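PDB 3PG1: mitogen-activated protein kinase, putative (Map kinase-like protein) from Leishmania major, which probably catalyses the ATP-dependent phosphorylation of serine and threonine side chains, as expected of a MAP kinase. Local coordinates for residues I14-A19 / K108-T113; F71-V76 / Y347-I352; Q122-Q127 / M224-N229. One frame throughout, in Å; residues are numbered along the deposited sequence.

The three contacts illustrate how a two-lobed kinase is assembled from local side-chain fits. Interactions 1 and 2 build onto the N-terminal lobe, their centres about 19 Å apart; they touch where Leu-109 CD2 meets Val-76 CG1 at 3.6 Å, strand against helix. Interaction 3 belongs to the C-terminal lobe, its centre about 36 Å from that of interaction 1 and about 40 Å from that of interaction 2, on the opposite side of the chain's centre from the latter. In sequence it is nested inside the loop closed by 71-76 and 347-352. In the kinase fold the nucleotide cleft lies between the lobes, and the strand of interaction 1 runs on into their hinge.

Interaction 1 (I14-A19 / K108-T113); sequences IAELHA and KLYLVT
Glu-16 reaches out of the N-terminal helix to meet Tyr-110 and Lys-108, two residues apart on the strand and so facing the same way. The glutamate side chain crosses both of theirs at about a right angle, and its carboxylate plane stands 72° from that of the tyrosine ring. Tyr-110 donates its hydroxyl proton in a hydrogen bond of 2.7 Å from OH to Glu-16 OE1. OE1 lies at the edge of the ring, in its plane, whereas the hydroxyl comes to OE1 from above the carboxylate plane, 52° out of it. The approach is close along the whole acid chain, for Glu-16 CB is itself 3.4 Å from Tyr-110 OH. Glu-16 CG turns beside the backbone N (chi1 -73°) and the chain then runs extended, which carries the acid across to the strand.

Lys-108 offers mainly its aliphatic part: its CD is 3.7 Å from both OE1 and OE2 of Glu-16, and its CE is 3.4 Å from OE2. The ammonium bends past, with NZ 4.0 Å from Glu-16 OE2, too far for a salt bridge, and forms a cation-pi contact with Phe-55. Arg-53 closes the cluster with a salt bridge from NE to Glu-16 OE1, an oxygen thus gripped twice; these neighbours would be expected to favour the charged acid. Leu-17 and Tyr-110 both rest on Phe-98. The arrangement joins helix 7-19, which precedes the first strand, to the outer face of the five-stranded antiparallel sheet of the protein kinase N-terminal lobe.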
ATOM      1  N   ILE A  14      22.448  -9.001 -14.743  1.00 69.66           N
ATOM      2  CA  ILE A  14      23.839  -8.517 -14.791  1.00 70.79           C
ATOM      3  C   ILE A  14      24.248  -8.244 -16.245  1.00 75.45           C
ATOM      4  O   ILE A  14      24.654  -7.122 -16.560  1.00 75.42           O
ATOM      5  CB  ILE A  14      24.845  -9.453 -14.037  1.00 75.54           C
ATOM      6  CG1 ILE A  14      24.585  -9.424 -12.510  1.00 75.72           C
ATOM      7  CG2 ILE A  14      26.317  -9.083 -14.352  1.00 76.29           C
ATOM      8  CD1 ILE A  14      25.341 -10.504 -11.649  1.00 87.70           C
ATOM      9  N   ALA A  15      24.085  -9.256 -17.131  1.00 72.45           N
ATOM     10  CA  ALA A  15      24.431  -9.172 -18.560  1.00 72.20           C
ATOM     11  C   ALA A  15      23.664  -8.039 -19.263  1.00 71.18           C
ATOM     12  O   ALA A  15      24.284  -7.214 -19.932  1.00 69.06           O
ATOM     13  CB  ALA A  15      24.159 -10.503 -19.245  1.00 73.59           C
ATOM     14  N   GLU A  16      22.323  -7.973 -19.065  1.00 64.56           N
ATOM     15  CA  GLU A  16      21.497  -6.931 -19.685  1.00 62.87           C
ATOM     16  C   GLU A  16      21.904  -5.525 -19.248  1.00 66.07           C
ATOM     17  O   GLU A  16      22.014  -4.638 -20.098  1.00 66.24           O
ATOM     18  CB  GLU A  16      20.007  -7.188 -19.442  1.00 61.92           C
ATOM     19  CG  GLU A  16      19.472  -8.338 -20.279  1.00 70.39           C
ATOM     20  CD  GLU A  16      18.279  -9.077 -19.698  1.00 84.77           C
ATOM     21  OE1 GLU A  16      17.595  -8.529 -18.801  1.00 63.18           O
ATOM     22  OE2 GLU A  16      18.015 -10.209 -20.161  1.00 77.47           O
ATOM     23  N   LEU A  17      22.150  -5.327 -17.932  1.00 61.70           N
ATOM     24  CA  LEU A  17      22.582  -4.030 -17.391  1.00 60.75           C
ATOM     25  C   LEU A  17      23.985  -3.652 -17.898  1.00 67.45           C
ATOM     26  O   LEU A  17      24.264  -2.467 -18.085  1.00 68.08           O
ATOM     27  CB  LEU A  17      22.518  -3.998 -15.856  1.00 59.06           C
ATOM     28  CG  LEU A  17      21.104  -4.016 -15.212  1.00 60.58           C
ATOM     29  CD1 LEU A  17      21.200  -3.941 -13.707  1.00 61.92           C
ATOM     30  CD2 LEU A  17      20.240  -2.859 -15.705  1.00 58.41           C
ATOM     31  N   HIS A  18      24.842  -4.651 -18.151  1.00 66.18           N
ATOM     32  CA  HIS A  18      26.199  -4.449 -18.685  1.00 69.19           C
ATOM     33  C   HIS A  18      26.141  -3.942 -20.127  1.00 75.38           C
ATOM     34  O   HIS A  18      26.762  -2.925 -20.433  1.00 76.03           O
ATOM     35  CB  HIS A  18      27.055  -5.728 -18.556  1.00 71.46           C
ATOM     36  CG  HIS A  18      27.696  -5.892 -17.208  1.00 75.71           C
ATOM     37  ND1 HIS A  18      27.671  -4.873 -16.255  1.00 76.51           N
ATOM     38  CD2 HIS A  18      28.416  -6.926 -16.714  1.00 79.69           C
ATOM     39  CE1 HIS A  18      28.342  -5.336 -15.214  1.00 77.44           C
ATOM     40  NE2 HIS A  18      28.811  -6.565 -15.441  1.00 79.71           N
ATOM     41  N   ALA A  19      25.315  -4.599 -20.973  1.00 72.79           N
ATOM     42  CA  ALA A  19      25.042  -4.236 -22.370  1.00 73.83           C
ATOM     43  C   ALA A  19      24.517  -2.785 -22.469  1.00 79.38           C
ATOM     44  O   ALA A  19      24.781  -2.097 -23.453  1.00 80.58           O
ATOM     45  CB  ALA A  19      24.017  -5.202 -22.960  1.00 73.47           C
ATOM     46  N   LYS A 108      11.618  -6.012 -22.736  1.00 74.09           N
ATOM     47  CA  LYS A 108      11.978  -6.019 -21.311  1.00 71.11           C
ATOM     48  C   LYS A 108      11.764  -4.650 -20.662  1.00 72.10           C
ATOM     49  O   LYS A 108      11.979  -3.615 -21.296  1.00 72.82           O
ATOM     50  CB  LYS A 108      13.435  -6.480 -21.100  1.00 73.80           C
ATOM     51  CG  LYS A 108      13.635  -7.982 -21.270  1.00 78.93           C
ATOM     52  CD  LYS A 108      15.083  -8.362 -21.501  1.00 80.35           C
ATOM     53  CE  LYS A 108      15.217  -9.756 -22.071  1.00 86.92           C
ATOM     54  NZ  LYS A 108      15.736  -9.730 -23.464  1.00 95.63           N
ATOM     55  N   LEU A 109      11.355  -4.661 -19.390  1.00 64.65           N
ATOM     56  CA  LEU A 109      11.132  -3.459 -18.590  1.00 62.01           C
ATOM     57  C   LEU A 109      11.864  -3.598 -17.261  1.00 62.09           C
ATOM     58  O   LEU A 109      11.816  -4.649 -16.612  1.00 61.34           O
ATOM     59  CB  LEU A 109       9.626  -3.156 -18.418  1.00 61.30           C
ATOM     60  CG  LEU A 109       9.166  -2.221 -17.273  1.00 65.64           C
ATOM     61  CD1 LEU A 109       9.626  -0.784 -17.478  1.00 66.27           C
ATOM     62  CD2 LEU A 109       7.674  -2.231 -17.144  1.00 68.27           C
ATOM     63  N   TYR A 110      12.585  -2.540 -16.895  1.00 56.01           N
ATOM     64  CA  TYR A 110      13.378  -2.503 -15.674  1.00 53.65           C
ATOM     65  C   TYR A 110      12.878  -1.401 -14.791  1.00 56.37           C
ATOM     66  O   TYR A 110      12.651  -0.268 -15.241  1.00 54.21           O
ATOM     67  CB  TYR A 110      14.871  -2.334 -15.978  1.00 54.08           C
ATOM     68  CG  TYR A 110      15.406  -3.342 -16.972  1.00 54.39           C
ATOM     69  CD1 TYR A 110      16.025  -4.513 -16.546  1.00 56.38           C
ATOM     70  CD2 TYR A 110      15.278  -3.131 -18.343  1.00 56.25           C
ATOM     71  CE1 TYR A 110      16.515  -5.448 -17.459  1.00 57.51           C
ATOM     72  CE2 TYR A 110      15.729  -4.076 -19.265  1.00 58.75           C
ATOM     73  CZ  TYR A 110      16.362  -5.226 -18.820  1.00 65.18           C
ATOM     74  OH  TYR A 110      16.799  -6.159 -19.730  1.00 63.86           O
ATOM     75  N   LEU A 111      12.685  -1.756 -13.527  1.00 53.79           N
ATOM     76  CA  LEU A 111      12.161  -0.872 -12.515  1.00 52.50           C
ATOM     77  C   LEU A 111      13.076  -0.804 -11.340  1.00 54.15           C
ATOM     78  O   LEU A 111      13.415  -1.821 -10.733  1.00 54.06           O
ATOM     79  CB  LEU A 111      10.776  -1.359 -12.096  1.00 52.71           C
ATOM     80  CG  LEU A 111       9.762  -1.339 -13.221  1.00 59.72           C
ATOM     81  CD1 LEU A 111       8.562  -2.206 -12.886  1.00 60.35           C
ATOM     82  CD2 LEU A 111       9.394   0.101 -13.585  1.00 62.05           C
ATOM     83  N   VAL A 112      13.493   0.407 -11.028  1.00 49.85           N
ATOM     84  CA  VAL A 112      14.416   0.648  -9.934  1.00 50.24           C
ATOM     85  C   VAL A 112      13.748   1.493  -8.841  1.00 55.35           C
ATOM     86  O   VAL A 112      13.187   2.576  -9.117  1.00 52.43           O
ATOM     87  CB  VAL A 112      15.737   1.281 -10.434  1.00 54.54           C
ATOM     88  CG1 VAL A 112      16.809   1.225  -9.353  1.00 55.41           C
ATOM     89  CG2 VAL A 112      16.234   0.608 -11.716  1.00 55.30           C
ATOM     90  N   THR A 113      13.800   0.973  -7.605  1.00 52.51           N
ATOM     91  CA  THR A 113      13.280   1.665  -6.418  1.00 52.34           C
ATOM     92  C   THR A 113      14.347   1.560  -5.337  1.00 57.59           C
ATOM     93  O   THR A 113      15.188   0.668  -5.412  1.00 59.79           O
ATOM     94  CB  THR A 113      11.902   1.106  -5.989  1.00 60.23           C
ATOM     95  OG1 THR A 113      11.979  -0.308  -5.780  1.00 60.82           O
ATOM     96  CG2 THR A 113      10.787   1.430  -6.993  1.00 58.29           C
TER

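Interaction 2 (F71-V76 / Y347-I352); sequences FLCKRV and YDMHKI
Two first torsions bring Cys-73 and Met-349 together: SG of the cysteine stands opposite its backbone N across the CA-CB bond (chi1 -171°), while the methionine CG lies beside its own N and the chain stays straight until it bends at SD (chi3 -149°). The sulfurs end 3.7 Å apart, Cys-73 SG to Met-349 SD, and the cysteine sulfur also lies 3.8 Å from Met-349 CB. The bend sends the methyl toward Lys-74, whose CB is 3.8 Å from Met-349 CE; the lysine's aliphatic chain is the surface used, and NZ turns off to a weak hydrogen bond with Glu-341 O.

His-350 completes the contact from the next position. Cys-73 SG meets the edge of its ring, 4.3 Å from CD2, and the polar end is held elsewhere by a hydrogen bond from NE2 to Leu-67 O. Phe-101 stacks on this imidazole and His-107 meets it edge to face.

The segments run nearly parallel, with a crossing angle of 20° and axes 10.2 Å apart. Met-349 touches Ser-70 and Leu-77 as well as Cys-73 and Lys-74, a knobs-into-holes fit. Helix 70-85, the C helix of the kinase fold, thus receives the C-terminal helix 346-360, much as in other MAP kinases, on one flank, while Val-76 on another packs against Leu-109 of strand 108-114.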
ATOM      1  N   PHE A  71      -3.592  -7.274 -22.081  1.00 85.62           N
ATOM      2  CA  PHE A  71      -4.029  -7.240 -20.684  1.00 83.30           C
ATOM      3  C   PHE A  71      -2.873  -7.064 -19.688  1.00 81.67           C
ATOM      4  O   PHE A  71      -2.918  -6.154 -18.857  1.00 78.20           O
ATOM      5  CB  PHE A  71      -4.897  -8.472 -20.356  1.00 87.33           C
ATOM      6  CG  PHE A  71      -5.231  -8.654 -18.894  1.00 87.71           C
ATOM      7  CD1 PHE A  71      -6.264  -7.935 -18.306  1.00 91.18           C
ATOM      8  CD2 PHE A  71      -4.518  -9.549 -18.107  1.00 89.32           C
ATOM      9  CE1 PHE A  71      -6.564  -8.096 -16.951  1.00 90.80           C
ATOM     10  CE2 PHE A  71      -4.817  -9.709 -16.754  1.00 91.02           C
ATOM     11  CZ  PHE A  71      -5.838  -8.983 -16.185  1.00 88.74           C
ATOM     12  N   LEU A  72      -1.854  -7.938 -19.772  1.00 77.99           N
ATOM     13  CA  LEU A  72      -0.674  -7.911 -18.900  1.00 75.25           C
ATOM     14  C   LEU A  72       0.126  -6.620 -19.067  1.00 74.64           C
ATOM     15  O   LEU A  72       0.544  -6.043 -18.059  1.00 70.99           O
ATOM     16  CB  LEU A  72       0.214  -9.158 -19.095  1.00 76.40           C
ATOM     17  CG  LEU A  72      -0.477 -10.521 -18.902  1.00 83.14           C
ATOM     18  CD1 LEU A  72       0.439 -11.664 -19.301  1.00 84.45           C
ATOM     19  CD2 LEU A  72      -1.018 -10.690 -17.483  1.00 85.47           C
ATOM     20  N   CYS A  73       0.286  -6.144 -20.334  1.00 71.10           N
ATOM     21  CA  CYS A  73       0.974  -4.894 -20.668  1.00 69.21           C
ATOM     22  C   CYS A  73       0.277  -3.723 -19.967  1.00 70.91           C
ATOM     23  O   CYS A  73       0.955  -2.929 -19.302  1.00 68.96           O
ATOM     24  CB  CYS A  73       1.032  -4.687 -22.178  1.00 71.28           C
ATOM     25  SG  CYS A  73       2.078  -3.309 -22.705  1.00 74.29           S
ATOM     26  N   LYS A  74      -1.080  -3.671 -20.055  1.00 67.56           N
ATOM     27  CA  LYS A  74      -1.934  -2.656 -19.429  1.00 66.22           C
ATOM     28  C   LYS A  74      -1.801  -2.669 -17.902  1.00 68.76           C
ATOM     29  O   LYS A  74      -1.739  -1.600 -17.291  1.00 67.32           O
ATOM     30  CB  LYS A  74      -3.406  -2.841 -19.850  1.00 71.11           C
ATOM     31  CG  LYS A  74      -4.321  -1.669 -19.486  1.00 82.91           C
ATOM     32  CD  LYS A  74      -5.430  -1.455 -20.514  1.00 94.99           C
ATOM     33  CE  LYS A  74      -6.684  -2.276 -20.282  1.00108.64           C
ATOM     34  NZ  LYS A  74      -7.523  -1.731 -19.180  1.00114.61           N
ATOM     35  N   ARG A  75      -1.773  -3.868 -17.295  1.00 65.11           N
ATOM     36  CA  ARG A  75      -1.623  -4.045 -15.852  1.00 63.49           C
ATOM     37  C   ARG A  75      -0.294  -3.420 -15.380  1.00 64.62           C
ATOM     38  O   ARG A  75      -0.288  -2.659 -14.413  1.00 62.67           O
ATOM     39  CB  ARG A  75      -1.695  -5.539 -15.486  1.00 67.43           C
ATOM     40  CG  ARG A  75      -1.283  -5.854 -14.045  1.00 81.46           C
ATOM     41  CD  ARG A  75      -1.210  -7.349 -13.794  1.00 99.93           C
ATOM     42  NE  ARG A  75      -1.860  -7.717 -12.536  1.00111.92           N
ATOM     43  CZ  ARG A  75      -3.166  -7.930 -12.398  1.00130.31           C
ATOM     44  NH1 ARG A  75      -3.981  -7.812 -13.442  1.00119.91           N
ATOM     45  NH2 ARG A  75      -3.669  -8.255 -11.215  1.00117.92           N
ATOM     46  N   VAL A  76       0.817  -3.739 -16.074  1.00 60.76           N
ATOM     47  CA  VAL A  76       2.151  -3.215 -15.739  1.00 59.06           C
ATOM     48  C   VAL A  76       2.253  -1.694 -16.008  1.00 58.69           C
ATOM     49  O   VAL A  76       2.845  -0.976 -15.200  1.00 55.92           O
ATOM     50  CB  VAL A  76       3.317  -4.045 -16.367  1.00 63.99           C
ATOM     51  CG1 VAL A  76       4.657  -3.638 -15.764  1.00 62.36           C
ATOM     52  CG2 VAL A  76       3.101  -5.537 -16.146  1.00 64.71           C
ATOM     53  N   TYR A 347       1.039  -1.612 -28.993  1.00 93.32           N
ATOM     54  CA  TYR A 347       1.889  -0.604 -29.630  1.00 93.70           C
ATOM     55  C   TYR A 347       1.521   0.810 -29.154  1.00 94.31           C
ATOM     56  O   TYR A 347       2.396   1.675 -29.089  1.00 93.23           O
ATOM     57  CB  TYR A 347       1.839  -0.731 -31.165  1.00 99.30           C
ATOM     58  CG  TYR A 347       2.424  -2.033 -31.677  1.00102.79           C
ATOM     59  CD1 TYR A 347       3.793  -2.165 -31.901  1.00104.70           C
ATOM     60  CD2 TYR A 347       1.611  -3.133 -31.934  1.00105.14           C
ATOM     61  CE1 TYR A 347       4.340  -3.363 -32.359  1.00106.41           C
ATOM     62  CE2 TYR A 347       2.148  -4.339 -32.390  1.00107.44           C
ATOM     63  CZ  TYR A 347       3.513  -4.447 -32.603  1.00115.91           C
ATOM     64  OH  TYR A 347       4.051  -5.625 -33.072  1.00121.99           O
ATOM     65  N   ASP A 348       0.237   1.029 -28.789  1.00 89.24           N
ATOM     66  CA  ASP A 348      -0.237   2.303 -28.236  1.00 87.31           C
ATOM     67  C   ASP A 348       0.327   2.467 -26.819  1.00 86.06           C
ATOM     68  O   ASP A 348       0.748   3.565 -26.456  1.00 84.20           O
ATOM     69  CB  ASP A 348      -1.782   2.371 -28.217  1.00 90.02           C
ATOM     70  CG  ASP A 348      -2.452   2.808 -29.517  1.00100.79           C
ATOM     71  OD1 ASP A 348      -1.766   3.426 -30.364  1.00102.96           O
ATOM     72  OD2 ASP A 348      -3.678   2.589 -29.657  1.00104.28           O
ATOM     73  N   MET A 349       0.374   1.354 -26.048  1.00 80.53           N
ATOM     74  CA  MET A 349       0.894   1.274 -24.679  1.00 77.05           C
ATOM     75  C   MET A 349       2.411   1.464 -24.629  1.00 81.03           C
ATOM     76  O   MET A 349       2.899   2.146 -23.724  1.00 78.25           O
ATOM     77  CB  MET A 349       0.518  -0.065 -24.030  1.00 78.56           C
ATOM     78  CG  MET A 349      -0.946  -0.196 -23.707  1.00 82.89           C
ATOM     79  SD  MET A 349      -1.265  -1.810 -22.973  1.00 87.04           S
ATOM     80  CE  MET A 349      -2.925  -2.090 -23.549  1.00 87.03           C
ATOM     81  N   HIS A 350       3.155   0.853 -25.598  1.00 79.87           N
ATOM     82  CA  HIS A 350       4.615   0.947 -25.741  1.00 79.82           C
ATOM     83  C   HIS A 350       5.045   2.411 -25.863  1.00 84.58           C
ATOM     84  O   HIS A 350       6.076   2.795 -25.301  1.00 82.37           O
ATOM     85  CB  HIS A 350       5.089   0.162 -26.977  1.00 83.68           C
ATOM     86  CG  HIS A 350       5.232  -1.319 -26.779  1.00 86.88           C
ATOM     87  ND1 HIS A 350       5.878  -2.104 -27.715  1.00 90.78           N
ATOM     88  CD2 HIS A 350       4.822  -2.110 -25.759  1.00 86.71           C
ATOM     89  CE1 HIS A 350       5.840  -3.338 -27.240  1.00 89.55           C
ATOM     90  NE2 HIS A 350       5.211  -3.390 -26.068  1.00 87.51           N
ATOM     91  N   LYS A 351       4.235   3.229 -26.591  1.00 83.61           N
ATOM     92  CA  LYS A 351       4.425   4.673 -26.763  1.00 83.64           C
ATOM     93  C   LYS A 351       4.269   5.370 -25.404  1.00 82.49           C
ATOM     94  O   LYS A 351       5.043   6.277 -25.103  1.00 81.04           O
ATOM     95  CB  LYS A 351       3.409   5.247 -27.763  1.00 89.20           C
ATOM     96  N   ILE A 352       3.285   4.929 -24.584  1.00 76.49           N
ATOM     97  CA  ILE A 352       3.050   5.478 -23.235  1.00 73.13           C
ATOM     98  C   ILE A 352       4.246   5.146 -22.328  1.00 74.64           C
ATOM     99  O   ILE A 352       4.657   6.017 -21.573  1.00 73.71           O
ATOM    100  CB  ILE A 352       1.666   5.106 -22.614  1.00 74.87           C
ATOM    101  CG1 ILE A 352       0.497   5.464 -23.568  1.00 77.17           C
ATOM    102  CG2 ILE A 352       1.462   5.778 -21.228  1.00 72.23           C
ATOM    103  CD1 ILE A 352      -0.852   4.796 -23.212  1.00 78.62           C
TER

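Interaction 3 (Q122-Q127 / M224-N229); sequences QVIHDQ and MAEMFN
Ile-124 carries the contact from the short helix 120-125, setting its two branches against neighbouring residues of helix 214-229. With CG1 beside the backbone N (chi1 -69°), the longer branch extends toward Met-227, where CD1 and the methionine CG meet at 3.9 Å and the two chains cross at about a right angle; CD1 also comes near the Glu-226 carboxylate, 4.0 Å from OE2. The shorter branch lies against Glu-226: Ile-124 CG2 is 3.9 Å from OE2 of that acid and 4.0 Å from its backbone O. Glu-226 is therefore met partly through its hydrocarbon, its CG lying 4.0 Å from Ile-124 CG2. Behind the side chain, Ile-124 O accepts a hydrogen bond from NE of Arg-230, the residue following the segment 224-229, so the ends of both helices are tied together.

His-125 follows at the margin of the contact. Its ring receives Ile-124 CG2 over one face, offset toward the rim, so neighbours in sequence pack on each other as well as on the partner helix. Carbon CE1 of the imidazole approaches Glu-226 OE2 to 3.4 Å, with ring and carboxylate planes 76° apart. NE2 stays 4.1 Å from that oxygen, and no hydrogen bond forms between the pair. The polar groups are bound elsewhere: His-125 ND1 to Ala-121 O within its own helix, Glu-226 OE1 to the hydroxyl of Tyr-199.

At Asp-126 the chain leaves helical geometry. Across the contact Met-227, bent at chi3, turns its tip away to Phe-139 and Met-140 of helix 133-152. Such packing of the D and E helices against the long F helix is characteristic of the C-terminal lobe of protein kinases, and Tyr-199 lies just ahead of the APE motif that closes the activation segment.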
ATOM      1  N   GLN A 122       7.994  -6.048  10.530  1.00 40.56           N
ATOM      2  CA  GLN A 122       9.212  -6.573  11.140  1.00 42.88           C
ATOM      3  C   GLN A 122       9.535  -5.851  12.444  1.00 46.72           C
ATOM      4  O   GLN A 122       9.894  -6.498  13.430  1.00 47.32           O
ATOM      5  CB  GLN A 122      10.389  -6.507  10.159  1.00 45.84           C
ATOM      6  CG  GLN A 122      10.331  -7.553   9.046  1.00 62.00           C
ATOM      7  CD  GLN A 122      11.508  -7.415   8.112  1.00 87.17           C
ATOM      8  OE1 GLN A 122      11.469  -6.678   7.125  1.00 82.53           O
ATOM      9  NE2 GLN A 122      12.597  -8.094   8.425  1.00 86.94           N
ATOM     10  N   VAL A 123       9.395  -4.516  12.454  1.00 43.86           N
ATOM     11  CA  VAL A 123       9.621  -3.669  13.634  1.00 44.36           C
ATOM     12  C   VAL A 123       8.648  -4.039  14.774  1.00 45.86           C
ATOM     13  O   VAL A 123       9.103  -4.351  15.890  1.00 47.08           O
ATOM     14  CB  VAL A 123       9.604  -2.168  13.260  1.00 46.71           C
ATOM     15  CG1 VAL A 123       9.565  -1.277  14.497  1.00 46.54           C
ATOM     16  CG2 VAL A 123      10.802  -1.828  12.387  1.00 48.04           C
ATOM     17  N   ILE A 124       7.336  -4.105  14.460  1.00 39.65           N
ATOM     18  CA  ILE A 124       6.294  -4.481  15.434  1.00 38.59           C
ATOM     19  C   ILE A 124       6.582  -5.848  16.070  1.00 45.67           C
ATOM     20  O   ILE A 124       6.422  -6.004  17.276  1.00 46.73           O
ATOM     21  CB  ILE A 124       4.849  -4.420  14.838  1.00 39.02           C
ATOM     22  CG1 ILE A 124       4.410  -2.935  14.561  1.00 36.82           C
ATOM     23  CG2 ILE A 124       3.807  -5.128  15.774  1.00 37.79           C
ATOM     24  CD1 ILE A 124       3.191  -2.831  13.555  1.00 35.75           C
ATOM     25  N   HIS A 125       6.981  -6.824  15.263  1.00 44.44           N
ATOM     26  CA  HIS A 125       7.172  -8.174  15.758  1.00 49.92           C
ATOM     27  C   HIS A 125       8.503  -8.478  16.427  1.00 57.12           C
ATOM     28  O   HIS A 125       8.634  -9.504  17.098  1.00 58.78           O
ATOM     29  CB  HIS A 125       6.698  -9.195  14.726  1.00 52.91           C
ATOM     30  CG  HIS A 125       5.213  -9.103  14.520  1.00 56.24           C
ATOM     31  ND1 HIS A 125       4.655  -8.189  13.618  1.00 57.18           N
ATOM     32  CD2 HIS A 125       4.211  -9.739  15.173  1.00 59.58           C
ATOM     33  CE1 HIS A 125       3.342  -8.333  13.731  1.00 56.58           C
ATOM     34  NE2 HIS A 125       3.025  -9.256  14.653  1.00 58.37           N
ATOM     35  N   ASP A 126       9.458  -7.541  16.331  1.00 53.83           N
ATOM     36  CA  ASP A 126      10.750  -7.675  16.978  1.00 55.33           C
ATOM     37  C   ASP A 126      10.616  -7.219  18.430  1.00 61.42           C
ATOM     38  O   ASP A 126      10.619  -6.024  18.713  1.00 56.96           O
ATOM     39  CB  ASP A 126      11.841  -6.874  16.237  1.00 56.70           C
ATOM     40  CG  ASP A 126      13.274  -7.268  16.599  1.00 67.59           C
ATOM     41  OD1 ASP A 126      14.217  -6.750  15.952  1.00 67.29           O
ATOM     42  OD2 ASP A 126      13.450  -8.114  17.501  1.00 72.16           O
ATOM     43  N   GLN A 127      10.520  -8.200  19.346  1.00 65.09           N
ATOM     44  CA  GLN A 127      10.439  -8.053  20.808  1.00 67.36           C
ATOM     45  C   GLN A 127      11.619  -7.259  21.401  1.00 72.10           C
ATOM     46  O   GLN A 127      11.478  -6.674  22.479  1.00 72.60           O
ATOM     47  CB  GLN A 127      10.381  -9.438  21.486  1.00 71.06           C
ATOM     48  CG  GLN A 127       9.091 -10.224  21.221  1.00 84.48           C
ATOM     49  CD  GLN A 127       8.788 -11.260  22.287  1.00107.22           C
ATOM     50  OE1 GLN A 127       7.622 -11.489  22.637  1.00103.08           O
ATOM     51  NE2 GLN A 127       9.812 -11.927  22.822  1.00 99.21           N
ATOM     52  N   MET A 224      -2.205   1.599  13.877  1.00 28.32           N
ATOM     53  CA  MET A 224      -1.951   2.418  15.076  1.00 25.97           C
ATOM     54  C   MET A 224      -2.116   1.562  16.357  1.00 30.31           C
ATOM     55  O   MET A 224      -1.198   1.509  17.162  1.00 28.36           O
ATOM     56  CB  MET A 224      -2.894   3.622  15.108  1.00 26.05           C
ATOM     57  CG  MET A 224      -2.559   4.573  16.234  1.00 26.97           C
ATOM     58  SD  MET A 224      -3.299   6.188  16.036  1.00 27.97           S
ATOM     59  CE  MET A 224      -2.966   6.867  17.706  1.00 25.30           C
ATOM     60  N   ALA A 225      -3.273   0.897  16.530  1.00 28.85           N
ATOM     61  CA  ALA A 225      -3.531   0.013  17.703  1.00 31.05           C
ATOM     62  C   ALA A 225      -2.481  -1.102  17.811  1.00 32.51           C
ATOM     63  O   ALA A 225      -2.007  -1.443  18.910  1.00 32.97           O
ATOM     64  CB  ALA A 225      -4.935  -0.596  17.599  1.00 30.99           C
ATOM     65  N   GLU A 226      -2.051  -1.616  16.664  1.00 28.89           N
ATOM     66  CA  GLU A 226      -1.076  -2.690  16.625  1.00 31.32           C
ATOM     67  C   GLU A 226       0.293  -2.233  17.112  1.00 36.19           C
ATOM     68  O   GLU A 226       1.010  -3.022  17.718  1.00 35.83           O
ATOM     69  CB  GLU A 226      -0.971  -3.282  15.223  1.00 32.44           C
ATOM     70  CG  GLU A 226      -0.129  -4.565  15.175  1.00 36.12           C
ATOM     71  CD  GLU A 226      -0.173  -5.288  13.845  1.00 43.91           C
ATOM     72  OE1 GLU A 226      -1.132  -5.089  13.061  1.00 36.92           O
ATOM     73  OE2 GLU A 226       0.785  -6.033  13.565  1.00 37.74           O
ATOM     74  N   MET A 227       0.663  -0.970  16.856  1.00 31.11           N
ATOM     75  CA  MET A 227       1.969  -0.498  17.325  1.00 31.73           C
ATOM     76  C   MET A 227       1.960  -0.371  18.844  1.00 36.63           C
ATOM     77  O   MET A 227       3.005  -0.524  19.462  1.00 38.02           O
ATOM     78  CB  MET A 227       2.332   0.853  16.671  1.00 32.47           C
ATOM     79  CG  MET A 227       2.905   0.698  15.273  1.00 35.08           C
ATOM     80  SD  MET A 227       3.613   2.223  14.600  1.00 37.16           S
ATOM     81  CE  MET A 227       2.170   3.046  14.195  1.00 30.54           C
ATOM     82  N   PHE A 228       0.802  -0.030  19.440  1.00 32.56           N
ATOM     83  CA  PHE A 228       0.706   0.061  20.904  1.00 32.75           C
ATOM     84  C   PHE A 228       0.716  -1.354  21.510  1.00 39.46           C
ATOM     85  O   PHE A 228       1.458  -1.629  22.461  1.00 37.70           O
ATOM     86  CB  PHE A 228      -0.587   0.764  21.342  1.00 32.50           C
ATOM     87  CG  PHE A 228      -0.561   2.270  21.261  1.00 32.31           C
ATOM     88  CD1 PHE A 228       0.063   3.025  22.252  1.00 33.52           C
ATOM     89  CD2 PHE A 228      -1.174   2.937  20.193  1.00 29.90           C
ATOM     90  CE1 PHE A 228       0.129   4.419  22.153  1.00 33.12           C
ATOM     91  CE2 PHE A 228      -1.135   4.333  20.105  1.00 31.03           C
ATOM     92  CZ  PHE A 228      -0.503   5.069  21.100  1.00 30.71           C
ATOM     93  N   ASN A 229      -0.142  -2.231  20.960  1.00 38.10           N
ATOM     94  CA  ASN A 229      -0.345  -3.599  21.436  1.00 38.09           C
ATOM     95  C   ASN A 229       0.739  -4.591  21.077  1.00 42.87           C
ATOM     96  O   ASN A 229       0.880  -5.596  21.785  1.00 42.64           O
ATOM     97  CB  ASN A 229      -1.731  -4.113  21.020  1.00 37.78           C
ATOM     98  CG  ASN A 229      -2.867  -3.367  21.690  1.00 47.79           C
ATOM     99  OD1 ASN A 229      -2.644  -2.518  22.544  1.00 36.54           O
ATOM    100  ND2 ASN A 229      -4.111  -3.610  21.277  1.00 38.48           N
TER